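Local atomic coordinates of erythrocyte binding antigen 140 (Plasmodium falciparum, PDB entry 4GF2), a protein that probably binds a host receptor on the erythrocyte surface, as an adhesin of red-cell invasion, through the paired Duffy binding domains that make up this chain. Residues A[282-287]-A[364-369]. The protein carries 3 engineered substitutions. Sequence-based numbering, arbitrary orientation.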
loop_
_atom_site.group_PDB
_atom_site.type_symbol
_atom_site.label_atom_id
_atom_site.label_comp_id
_atom_site.label_asym_id
_atom_site.label_seq_id
_atom_site.Cartn_x
_atom_site.Cartn_y
_atom_site.Cartn_z
ATOM N N ARG A 282 0.232 -4.882 -12.965
ATOM C CA ARG A 282 0.895 -4.175 -14.055
ATOM C C ARG A 282 0.081 -3.034 -14.664
ATOM O O ARG A 282 0.638 -2.200 -15.376
ATOM C CB ARG A 282 1.346 -5.166 -15.133
ATOM C CG ARG A 282 2.570 -5.966 -14.709
ATOM C CD ARG A 282 2.888 -7.119 -15.647
ATOM N NE ARG A 282 3.969 -7.944 -15.112
ATOM C CZ ARG A 282 4.394 -9.083 -15.652
ATOM N NH1 ARG A 282 3.837 -9.557 -16.760
ATOM N NH2 ARG A 282 5.383 -9.752 -15.079
ATOM N N TYR A 283 -1.220 -2.977 -14.391
ATOM C CA TYR A 283 -2.012 -1.850 -14.881
ATOM C C TYR A 283 -2.259 -0.789 -13.802
ATOM O O TYR A 283 -3.018 0.156 -14.016
ATOM C CB TYR A 283 -3.313 -2.300 -15.586
ATOM C CG TYR A 283 -4.391 -2.957 -14.748
ATOM C CD1 TYR A 283 -4.846 -2.388 -13.564
ATOM C CD2 TYR A 283 -4.995 -4.131 -15.181
ATOM C CE1 TYR A 283 -5.846 -2.991 -12.820
ATOM C CE2 TYR A 283 -5.993 -4.737 -14.448
ATOM C CZ TYR A 283 -6.418 -4.165 -13.271
ATOM O OH TYR A 283 -7.414 -4.776 -12.545
ATOM N N THR A 284 -1.599 -0.943 -12.656
ATOM C CA THR A 284 -1.540 0.121 -11.657
ATOM C C THR A 284 -0.113 0.332 -11.150
ATOM O O THR A 284 0.521 1.332 -11.476
ATOM C CB THR A 284 -2.473 -0.136 -10.447
ATOM O OG1 THR A 284 -2.645 -1.544 -10.242
ATOM C CG2 THR A 284 -3.828 0.498 -10.684
ATOM N N ALA A 285 0.394 -0.616 -10.369
ATOM C CA ALA A 285 1.665 -0.436 -9.675
ATOM C C ALA A 285 2.810 -0.149 -10.641
ATOM O O ALA A 285 3.575 0.796 -10.448
ATOM C CB ALA A 285 1.981 -1.657 -8.835
ATOM N N THR A 286 2.926 -0.966 -11.681
ATOM C CA THR A 286 4.012 -0.824 -12.643
ATOM C C THR A 286 4.060 0.578 -13.260
ATOM O O THR A 286 5.120 1.197 -13.319
ATOM C CB THR A 286 3.901 -1.873 -13.763
ATOM O OG1 THR A 286 3.953 -3.186 -13.193
ATOM C CG2 THR A 286 5.036 -1.715 -14.764
ATOM N N ILE A 287 2.917 1.081 -13.715
ATOM C CA ILE A 287 2.883 2.396 -14.352
ATOM C C ILE A 287 3.122 3.503 -13.326
ATOM O O ILE A 287 3.807 4.486 -13.610
ATOM C CB ILE A 287 1.553 2.654 -15.087
ATOM C CG1 ILE A 287 1.291 1.546 -16.110
ATOM C CG2 ILE A 287 1.596 4.005 -15.788
ATOM C CD1 ILE A 287 0.100 1.805 -17.020
ATOM N N TYR A 364 -6.003 1.388 -2.076
ATOM C CA TYR A 364 -6.814 2.533 -2.447
ATOM C C TYR A 364 -5.951 3.593 -3.121
ATOM O O TYR A 364 -6.327 4.146 -4.154
ATOM C CB TYR A 364 -7.519 3.116 -1.225
ATOM C CG TYR A 364 -8.506 4.190 -1.588
ATOM C CD1 TYR A 364 -8.107 5.510 -1.694
ATOM C CD2 TYR A 364 -9.834 3.881 -1.852
ATOM C CE1 TYR A 364 -9.001 6.498 -2.038
ATOM C CE2 TYR A 364 -10.740 4.866 -2.199
ATOM C CZ TYR A 364 -10.314 6.175 -2.289
ATOM O OH TYR A 364 -11.197 7.172 -2.634
ATOM N N LYS A 365 -4.789 3.866 -2.537
ATOM C CA LYS A 365 -3.860 4.839 -3.095
ATOM C C LYS A 365 -3.450 4.392 -4.495
ATOM O O LYS A 365 -3.480 5.168 -5.452
ATOM C CB LYS A 365 -2.632 4.958 -2.193
ATOM C CG LYS A 365 -1.603 5.976 -2.652
ATOM C CD LYS A 365 -0.367 5.951 -1.760
ATOM C CE LYS A 365 0.677 6.958 -2.224
ATOM N NZ LYS A 365 1.904 6.919 -1.378
ATOM N N GLU A 366 -3.090 3.120 -4.606
ATOM C CA GLU A 366 -2.664 2.551 -5.872
ATOM C C GLU A 366 -3.759 2.701 -6.930
ATOM O O GLU A 366 -3.472 3.019 -8.086
ATOM C CB GLU A 366 -2.285 1.085 -5.670
ATOM C CG GLU A 366 -1.751 0.399 -6.898
ATOM C CD GLU A 366 -1.233 -0.997 -6.600
ATOM O OE1 GLU A 366 -0.835 -1.256 -5.444
ATOM O OE2 GLU A 366 -1.228 -1.836 -7.524
ATOM N N HIS A 367 -5.015 2.497 -6.535
ATOM C CA HIS A 367 -6.122 2.648 -7.472
ATOM C C HIS A 367 -6.315 4.098 -7.908
ATOM O O HIS A 367 -6.559 4.374 -9.083
ATOM C CB HIS A 367 -7.428 2.136 -6.871
ATOM C CG HIS A 367 -8.599 2.279 -7.791
ATOM N ND1 HIS A 367 -9.103 1.224 -8.522
ATOM C CD2 HIS A 367 -9.349 3.358 -8.122
ATOM C CE1 HIS A 367 -10.118 1.645 -9.257
ATOM N NE2 HIS A 367 -10.286 2.936 -9.034
ATOM N N LEU A 368 -6.225 5.022 -6.961
ATOM C CA LEU A 368 -6.445 6.428 -7.264
ATOM C C LEU A 368 -5.401 6.935 -8.247
ATOM O O LEU A 368 -5.722 7.624 -9.213
ATOM C CB LEU A 368 -6.399 7.260 -5.987
ATOM C CG LEU A 368 -6.520 8.764 -6.213
ATOM C CD1 LEU A 368 -7.807 9.065 -6.960
ATOM C CD2 LEU A 368 -6.467 9.510 -4.890
ATOM N N LEU A 369 -4.146 6.589 -7.997
ATOM C CA LEU A 369 -3.062 7.013 -8.865
ATOM C C LEU A 369 -3.233 6.411 -10.255
ATOM O O LEU A 369 -2.895 7.040 -11.259
ATOM C CB LEU A 369 -1.719 6.608 -8.262
ATOM C CG LEU A 369 -1.408 7.259 -6.912
ATOM C CD1 LEU A 369 -0.178 6.627 -6.282
ATOM C CD2 LEU A 369 -1.213 8.755 -7.078
#
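Thr284 and Glu366 carry the polar part of this small contact: the hydroxyl OG1 of Thr284 donates a hydrogen bond to carboxylate oxygen OE2 of Glu366 at 3.1 Å, although the placing of OG1 is somewhat uncertain. Glu366 reaches across because CG lies anti to the backbone N (chi1 -177°) and the chain beyond it is extended. Its other oxygen, OE1, forms a salt bridge with Arg216, so the two carboxylate oxygens have different partners and the acid links three parts of the chain. Thr284 occupies the N-cap position of helix 285-293, but its side chain turns to the glutamate and makes no capping bond. Van der Waals contacts flank the hydrogen bond. The two side chains cross at about a right angle, with CB of Thr284 3.7 Å from CG of Glu366. Two methyls rest against oxygens: CB of Ala285 sits 3.5 Å from OE2 of Glu366, and CG2 of Thr284 lies 3.6 Å from backbone O of Glu366. The contact thus joins the start of helix 285-293 to helix 361-382 of the second Duffy binding domain, with Phe314 of helix 308-314 touching both Thr284 and His367, while helices 415-427 and 435-457 pack against Leu368.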